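Local coordinates for protein tylactone synthase starter module and modules 1 & 2 (Streptomyces fradiae, PDB 2Z5L) that probably reduces the beta-keto group of a polyketide intermediate with NADPH, as the first ketoreductase of the tylosin polyketide synthase, setting the chirality of the resulting hydroxyl, at residues A139-A151 with L176-E188. Sequence-based numbering, arbitrary orientation.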
ATOM      1  N   ALA A 139      -0.187 -28.411  -3.299  1.00 53.11           N
ATOM      2  CA  ALA A 139      -0.582 -27.896  -4.601  1.00 51.47           C
ATOM      3  C   ALA A 139      -1.838 -27.031  -4.508  1.00 49.70           C
ATOM      4  O   ALA A 139      -2.950 -27.541  -4.366  1.00 49.13           O
ATOM      5  CB  ALA A 139      -0.814 -29.050  -5.573  1.00 52.87           C
ATOM      6  N   ALA A 140      -1.652 -25.717  -4.588  1.00 49.20           N
ATOM      7  CA  ALA A 140      -2.761 -24.762  -4.530  1.00 47.10           C
ATOM      8  C   ALA A 140      -2.299 -23.365  -4.946  1.00 45.46           C
ATOM      9  O   ALA A 140      -1.192 -22.950  -4.618  1.00 45.42           O
ATOM     10  CB  ALA A 140      -3.343 -24.724  -3.121  1.00 46.97           C
ATOM     11  N   ARG A 141      -3.145 -22.654  -5.682  1.00 45.40           N
ATOM     12  CA  ARG A 141      -2.827 -21.298  -6.125  1.00 45.05           C
ATOM     13  C   ARG A 141      -3.985 -20.371  -5.781  1.00 43.01           C
ATOM     14  O   ARG A 141      -5.125 -20.611  -6.181  1.00 42.37           O
ATOM     15  CB  ARG A 141      -2.574 -21.250  -7.642  1.00 46.70           C
ATOM     16  CG  ARG A 141      -1.259 -21.887  -8.095  1.00 47.53           C
ATOM     17  CD  ARG A 141      -0.063 -21.143  -7.530  1.00 47.90           C
ATOM     18  NE  ARG A 141       1.187 -21.851  -7.771  1.00 49.82           N
ATOM     19  CZ  ARG A 141       2.382 -21.402  -7.400  1.00 52.14           C
ATOM     20  NH1 ARG A 141       2.488 -20.242  -6.772  1.00 52.60           N
ATOM     21  NH2 ARG A 141       3.477 -22.112  -7.650  1.00 53.06           N
ATOM     22  N   VAL A 142      -3.688 -19.307  -5.044  1.00 39.38           N
ATOM     23  CA  VAL A 142      -4.725 -18.365  -4.657  1.00 36.08           C
ATOM     24  C   VAL A 142      -4.677 -17.124  -5.520  1.00 34.66           C
ATOM     25  O   VAL A 142      -3.672 -16.426  -5.565  1.00 35.08           O
ATOM     26  CB  VAL A 142      -4.589 -17.948  -3.178  1.00 34.09           C
ATOM     27  CG1 VAL A 142      -5.767 -17.044  -2.788  1.00 34.81           C
ATOM     28  CG2 VAL A 142      -4.557 -19.187  -2.289  1.00 33.83           C
ATOM     29  N   TRP A 143      -5.770 -16.857  -6.215  1.00 34.23           N
ATOM     30  CA  TRP A 143      -5.834 -15.684  -7.058  1.00 33.97           C
ATOM     31  C   TRP A 143      -6.923 -14.768  -6.523  1.00 32.79           C
ATOM     32  O   TRP A 143      -8.040 -15.206  -6.277  1.00 29.51           O
ATOM     33  CB  TRP A 143      -6.128 -16.082  -8.502  1.00 37.04           C
ATOM     34  CG  TRP A 143      -4.925 -16.596  -9.219  1.00 38.57           C
ATOM     35  CD1 TRP A 143      -4.404 -17.852  -9.160  1.00 39.78           C
ATOM     36  CD2 TRP A 143      -4.067 -15.843 -10.079  1.00 40.26           C
ATOM     37  NE1 TRP A 143      -3.269 -17.932  -9.934  1.00 39.49           N
ATOM     38  CE2 TRP A 143      -3.041 -16.710 -10.510  1.00 41.27           C
ATOM     39  CE3 TRP A 143      -4.067 -14.517 -10.528  1.00 40.64           C
ATOM     40  CZ2 TRP A 143      -2.018 -16.291 -11.373  1.00 42.12           C
ATOM     41  CZ3 TRP A 143      -3.055 -14.100 -11.383  1.00 41.99           C
ATOM     42  CH2 TRP A 143      -2.043 -14.987 -11.797  1.00 42.43           C
ATOM     43  N   ALA A 144      -6.588 -13.499  -6.322  1.00 32.18           N
ATOM     44  CA  ALA A 144      -7.560 -12.560  -5.812  1.00 32.29           C
ATOM     45  C   ALA A 144      -8.013 -11.622  -6.917  1.00 33.25           C
ATOM     46  O   ALA A 144      -7.208 -10.888  -7.500  1.00 32.78           O
ATOM     47  CB  ALA A 144      -6.974 -11.764  -4.654  1.00 30.18           C
ATOM     48  N   LEU A 145      -9.307 -11.656  -7.212  1.00 33.55           N
ATOM     49  CA  LEU A 145      -9.870 -10.788  -8.235  1.00 34.99           C
ATOM     50  C   LEU A 145     -10.393  -9.538  -7.555  1.00 36.35           C
ATOM     51  O   LEU A 145     -10.903  -9.601  -6.441  1.00 36.11           O
ATOM     52  CB  LEU A 145     -11.004 -11.490  -8.976  1.00 34.55           C
ATOM     53  CG  LEU A 145     -10.609 -12.795  -9.676  1.00 34.35           C
ATOM     54  CD1 LEU A 145     -11.810 -13.319 -10.455  1.00 36.86           C
ATOM     55  CD2 LEU A 145      -9.438 -12.565 -10.587  1.00 33.47           C
ATOM     56  N   THR A 146     -10.250  -8.399  -8.221  1.00 39.01           N
ATOM     57  CA  THR A 146     -10.716  -7.126  -7.678  1.00 41.31           C
ATOM     58  C   THR A 146     -11.257  -6.266  -8.807  1.00 42.68           C
ATOM     59  O   THR A 146     -11.215  -6.660  -9.974  1.00 44.19           O
ATOM     60  CB  THR A 146      -9.579  -6.349  -6.995  1.00 40.82           C
ATOM     61  OG1 THR A 146      -8.650  -5.890  -7.983  1.00 42.21           O
ATOM     62  CG2 THR A 146      -8.847  -7.239  -5.998  1.00 42.08           C
ATOM     63  N   ARG A 147     -11.744  -5.083  -8.453  1.00 43.58           N
ATOM     64  CA  ARG A 147     -12.299  -4.158  -9.429  1.00 44.52           C
ATOM     65  C   ARG A 147     -12.036  -2.709  -9.030  1.00 43.98           C
ATOM     66  O   ARG A 147     -12.366  -2.291  -7.916  1.00 38.98           O
ATOM     67  CB  ARG A 147     -13.801  -4.363  -9.543  1.00 47.31           C
ATOM     68  CG  ARG A 147     -14.503  -4.293  -8.201  1.00 51.19           C
ATOM     69  CD  ARG A 147     -15.872  -3.666  -8.332  1.00 54.63           C
ATOM     70  NE  ARG A 147     -15.778  -2.277  -8.768  1.00 56.69           N
ATOM     71  CZ  ARG A 147     -16.821  -1.469  -8.921  1.00 57.80           C
ATOM     72  NH1 ARG A 147     -18.046  -1.913  -8.674  1.00 57.47           N
ATOM     73  NH2 ARG A 147     -16.638  -0.214  -9.319  1.00 58.24           N
ATOM     74  N   ARG A 148     -11.465  -1.944  -9.955  1.00 44.03           N
ATOM     75  CA  ARG A 148     -11.160  -0.541  -9.708  1.00 45.84           C
ATOM     76  C   ARG A 148     -10.118  -0.413  -8.598  1.00 45.90           C
ATOM     77  O   ARG A 148      -9.998   0.632  -7.955  1.00 45.43           O
ATOM     78  CB  ARG A 148     -12.443   0.232  -9.340  1.00 48.28           C
ATOM     79  CG  ARG A 148     -13.052   1.033 -10.502  1.00 50.68           C
ATOM     80  CD  ARG A 148     -14.427   1.625 -10.177  1.00 53.70           C
ATOM     81  NE  ARG A 148     -14.431   2.456  -8.976  1.00 56.56           N
ATOM     82  CZ  ARG A 148     -13.782   3.608  -8.848  1.00 57.71           C
ATOM     83  NH1 ARG A 148     -13.851   4.281  -7.701  1.00 58.20           N
ATOM     84  NH2 ARG A 148     -13.068   4.089  -9.860  1.00 59.78           N
ATOM     85  N   ALA A 149      -9.359  -1.484  -8.383  1.00 45.03           N
ATOM     86  CA  ALA A 149      -8.323  -1.484  -7.358  1.00 45.17           C
ATOM     87  C   ALA A 149      -7.184  -0.552  -7.756  1.00 45.64           C
ATOM     88  O   ALA A 149      -6.588   0.118  -6.911  1.00 44.95           O
ATOM     89  CB  ALA A 149      -7.787  -2.897  -7.151  1.00 43.28           C
ATOM     90  N   VAL A 150      -6.893  -0.511  -9.051  1.00 46.79           N
ATOM     91  CA  VAL A 150      -5.815   0.319  -9.567  1.00 48.53           C
ATOM     92  C   VAL A 150      -6.257   1.097 -10.804  1.00 49.83           C
ATOM     93  O   VAL A 150      -7.002   0.578 -11.629  1.00 50.70           O
ATOM     94  CB  VAL A 150      -4.611  -0.548  -9.946  1.00 49.10           C
ATOM     95  CG1 VAL A 150      -4.007  -1.190  -8.699  1.00 51.55           C
ATOM     96  CG2 VAL A 150      -5.062  -1.626 -10.919  1.00 50.20           C
ATOM     97  N   ALA A 151      -5.784   2.338 -10.929  1.00 50.45           N
ATOM     98  CA  ALA A 151      -6.119   3.189 -12.070  1.00 50.68           C
ATOM     99  C   ALA A 151      -5.090   3.001 -13.184  1.00 51.68           C
ATOM    100  O   ALA A 151      -3.951   3.448 -13.066  1.00 51.08           O
ATOM    101  CB  ALA A 151      -6.157   4.643 -11.635  1.00 51.28           C
ATOM    102  N   LEU A 176       4.523 -16.592   0.927  1.00 33.78           N
ATOM    103  CA  LEU A 176       3.997 -17.889   0.531  1.00 32.86           C
ATOM    104  C   LEU A 176       4.076 -18.052  -0.988  1.00 32.05           C
ATOM    105  O   LEU A 176       3.057 -18.149  -1.658  1.00 33.10           O
ATOM    106  CB  LEU A 176       2.539 -18.002   0.979  1.00 31.27           C
ATOM    107  CG  LEU A 176       2.277 -17.568   2.424  1.00 31.97           C
ATOM    108  CD1 LEU A 176       0.788 -17.716   2.760  1.00 28.64           C
ATOM    109  CD2 LEU A 176       3.131 -18.425   3.360  1.00 32.03           C
ATOM    110  N   PRO A 177       5.290 -18.101  -1.545  1.00 33.85           N
ATOM    111  CA  PRO A 177       5.510 -18.248  -2.995  1.00 35.00           C
ATOM    112  C   PRO A 177       4.833 -19.450  -3.650  1.00 35.02           C
ATOM    113  O   PRO A 177       4.377 -19.360  -4.783  1.00 35.55           O
ATOM    114  CB  PRO A 177       7.033 -18.357  -3.112  1.00 33.97           C
ATOM    115  CG  PRO A 177       7.536 -17.692  -1.905  1.00 36.05           C
ATOM    116  CD  PRO A 177       6.571 -18.105  -0.821  1.00 32.79           C
ATOM    117  N   ASP A 178       4.790 -20.571  -2.938  1.00 37.11           N
ATOM    118  CA  ASP A 178       4.209 -21.793  -3.471  1.00 38.29           C
ATOM    119  C   ASP A 178       2.694 -21.847  -3.375  1.00 39.86           C
ATOM    120  O   ASP A 178       2.067 -22.723  -3.969  1.00 40.18           O
ATOM    121  CB  ASP A 178       4.786 -23.008  -2.751  1.00 41.17           C
ATOM    122  CG  ASP A 178       6.297 -23.011  -2.736  1.00 43.36           C
ATOM    123  OD1 ASP A 178       6.902 -22.671  -3.774  1.00 43.48           O
ATOM    124  OD2 ASP A 178       6.874 -23.362  -1.684  1.00 45.70           O
ATOM    125  N   ILE A 179       2.109 -20.916  -2.630  1.00 39.06           N
ATOM    126  CA  ILE A 179       0.663 -20.870  -2.445  1.00 38.95           C
ATOM    127  C   ILE A 179       0.016 -19.700  -3.175  1.00 38.47           C
ATOM    128  O   ILE A 179      -1.017 -19.860  -3.830  1.00 38.39           O
ATOM    129  CB  ILE A 179       0.313 -20.786  -0.930  1.00 38.93           C
ATOM    130  CG1 ILE A 179       0.687 -22.092  -0.231  1.00 38.77           C
ATOM    131  CG2 ILE A 179      -1.155 -20.504  -0.738  1.00 39.30           C
ATOM    132  CD1 ILE A 179       0.492 -22.066   1.263  1.00 40.55           C
ATOM    133  N   TRP A 180       0.625 -18.522  -3.073  1.00 38.03           N
ATOM    134  CA  TRP A 180       0.061 -17.345  -3.719  1.00 37.44           C
ATOM    135  C   TRP A 180       0.126 -17.379  -5.241  1.00 38.05           C
ATOM    136  O   TRP A 180       1.187 -17.591  -5.830  1.00 40.04           O
ATOM    137  CB  TRP A 180       0.746 -16.069  -3.222  1.00 36.62           C
ATOM    138  CG  TRP A 180       0.065 -14.845  -3.726  1.00 35.25           C
ATOM    139  CD1 TRP A 180       0.514 -13.982  -4.686  1.00 37.04           C
ATOM    140  CD2 TRP A 180      -1.226 -14.377  -3.335  1.00 34.27           C
ATOM    141  NE1 TRP A 180      -0.422 -13.002  -4.915  1.00 33.84           N
ATOM    142  CE2 TRP A 180      -1.501 -13.222  -4.099  1.00 33.93           C
ATOM    143  CE3 TRP A 180      -2.183 -14.823  -2.408  1.00 33.75           C
ATOM    144  CZ2 TRP A 180      -2.691 -12.506  -3.969  1.00 30.82           C
ATOM    145  CZ3 TRP A 180      -3.368 -14.107  -2.282  1.00 30.54           C
ATOM    146  CH2 TRP A 180      -3.607 -12.962  -3.059  1.00 31.73           C
ATOM    147  N   GLY A 181      -1.018 -17.158  -5.870  1.00 36.76           N
ATOM    148  CA  GLY A 181      -1.065 -17.153  -7.316  1.00 38.50           C
ATOM    149  C   GLY A 181      -0.843 -15.752  -7.860  1.00 38.64           C
ATOM    150  O   GLY A 181       0.218 -15.453  -8.399  1.00 38.39           O
ATOM    151  N   GLY A 182      -1.849 -14.894  -7.717  1.00 37.93           N
ATOM    152  CA  GLY A 182      -1.740 -13.527  -8.188  1.00 36.99           C
ATOM    153  C   GLY A 182      -2.986 -12.682  -7.995  1.00 37.73           C
ATOM    154  O   GLY A 182      -3.991 -13.131  -7.434  1.00 35.42           O
ATOM    155  N   LEU A 183      -2.904 -11.444  -8.484  1.00 37.71           N
ATOM    156  CA  LEU A 183      -3.990 -10.461  -8.409  1.00 37.85           C
ATOM    157  C   LEU A 183      -4.427 -10.078  -9.824  1.00 37.93           C
ATOM    158  O   LEU A 183      -3.588  -9.840 -10.688  1.00 37.77           O
ATOM    159  CB  LEU A 183      -3.506  -9.198  -7.681  1.00 36.36           C
ATOM    160  CG  LEU A 183      -3.218  -9.288  -6.173  1.00 36.91           C
ATOM    161  CD1 LEU A 183      -2.004  -8.442  -5.805  1.00 33.79           C
ATOM    162  CD2 LEU A 183      -4.465  -8.830  -5.419  1.00 34.02           C
ATOM    163  N   ILE A 184      -5.732 -10.021 -10.058  1.00 39.29           N
ATOM    164  CA  ILE A 184      -6.257  -9.662 -11.368  1.00 40.02           C
ATOM    165  C   ILE A 184      -7.367  -8.626 -11.196  1.00 41.95           C
ATOM    166  O   ILE A 184      -8.353  -8.878 -10.502  1.00 42.53           O
ATOM    167  CB  ILE A 184      -6.850 -10.888 -12.075  1.00 39.06           C
ATOM    168  CG1 ILE A 184      -5.782 -11.972 -12.233  1.00 38.41           C
ATOM    169  CG2 ILE A 184      -7.415 -10.483 -13.425  1.00 37.63           C
ATOM    170  CD1 ILE A 184      -6.338 -13.325 -12.728  1.00 36.10           C
ATOM    171  N   ASP A 185      -7.217  -7.467 -11.832  1.00 42.96           N
ATOM    172  CA  ASP A 185      -8.216  -6.405 -11.712  1.00 45.65           C
ATOM    173  C   ASP A 185      -9.217  -6.418 -12.874  1.00 47.30           C
ATOM    174  O   ASP A 185      -8.847  -6.209 -14.028  1.00 45.97           O
ATOM    175  CB  ASP A 185      -7.516  -5.043 -11.638  1.00 45.80           C
ATOM    176  CG  ASP A 185      -8.398  -3.969 -11.045  1.00 46.71           C
ATOM    177  OD1 ASP A 185      -8.849  -4.126  -9.885  1.00 46.91           O
ATOM    178  OD2 ASP A 185      -8.636  -2.958 -11.732  1.00 49.20           O
ATOM    179  N   LEU A 186     -10.485  -6.655 -12.557  1.00 48.86           N
ATOM    180  CA  LEU A 186     -11.519  -6.708 -13.575  1.00 52.01           C
ATOM    181  C   LEU A 186     -12.081  -5.339 -13.938  1.00 55.21           C
ATOM    182  O   LEU A 186     -12.039  -4.403 -13.141  1.00 56.03           O
ATOM    183  CB  LEU A 186     -12.655  -7.634 -13.127  1.00 49.68           C
ATOM    184  CG  LEU A 186     -12.234  -9.082 -12.883  1.00 48.73           C
ATOM    185  CD1 LEU A 186     -13.464  -9.931 -12.640  1.00 47.88           C
ATOM    186  CD2 LEU A 186     -11.450  -9.609 -14.081  1.00 48.41           C
ATOM    187  N   PRO A 187     -12.600  -5.207 -15.171  1.00 57.98           N
ATOM    188  CA  PRO A 187     -13.190  -3.974 -15.699  1.00 59.87           C
ATOM    189  C   PRO A 187     -14.360  -3.462 -14.863  1.00 61.18           C
ATOM    190  O   PRO A 187     -14.345  -2.327 -14.388  1.00 60.22           O
ATOM    191  CB  PRO A 187     -13.626  -4.384 -17.101  1.00 60.04           C
ATOM    192  CG  PRO A 187     -12.581  -5.384 -17.490  1.00 59.02           C
ATOM    193  CD  PRO A 187     -12.449  -6.214 -16.241  1.00 58.62           C
ATOM    194  N   GLU A 188     -15.370  -4.312 -14.694  1.00 63.62           N
ATOM    195  CA  GLU A 188     -16.564  -3.959 -13.928  1.00 65.87           C
ATOM    196  C   GLU A 188     -17.225  -2.690 -14.450  1.00 65.55           C
ATOM    197  O   GLU A 188     -17.727  -2.665 -15.573  1.00 66.01           O
ATOM    198  CB  GLU A 188     -16.218  -3.790 -12.446  1.00 67.51           C
ATOM    199  CG  GLU A 188     -16.269  -5.081 -11.636  1.00 69.59           C
ATOM    200  CD  GLU A 188     -17.682  -5.607 -11.462  1.00 71.33           C
ATOM    201  OE1 GLU A 188     -18.278  -6.065 -12.462  1.00 71.74           O
ATOM    202  OE2 GLU A 188     -18.205  -5.550 -10.324  1.00 71.83           O
TER
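Trp143 lies flat on the Gly181-Gly182 backbone: Gly182 CA stands 3.6 Å from the centroid of its six-membered ring, 18° off the normal, and Gly181 CA meets the five-membered ring likewise, two CH-pi contacts over one face. A chi1 of -79° puts CG beside the backbone N, and chi2 then turns the ring over the two glycines, where CE3 also meets Ile184 CD1 at 3.4 Å. Beneath it the parallel ladder slips by one residue, a beta bulge: Val142 O accepts from both Gly181 N (2.8 Å) and Gly182 N (3.2 Å), which arrive from the same face of its plane. Beyond the bulge, regular bonds run from Ala144 N to Gly182 O through Leu186 N to Thr146 O.

Each end is pinned by a side chain. Arg141 NH1 gives two bent hydrogen bonds, to Pro177 O (2.9 Å) and to Trp180 O (3.1 Å) at the guanidinium edge, though it stands above the latter's carbonyl plane. At the C-terminal end, Asp185 OD1 takes Thr146 OG1 on its anti lone pair at 2.6 Å and Ala149 N from the syn side, 26° out of plane.

Farther out, Trp166 NE1 bonds Thr146 OG1, tying helix 160-175 to the strands it connects as a beta-alpha-beta unit, consistent with the Rossmann-like structural subdomain of polyketide ketoreductases. Arg236, from adjacent strand 232-236, salt-bridges Asp185 OD2; the buried carboxylate, gripped through both oxygens, is probably stabilised as an anion.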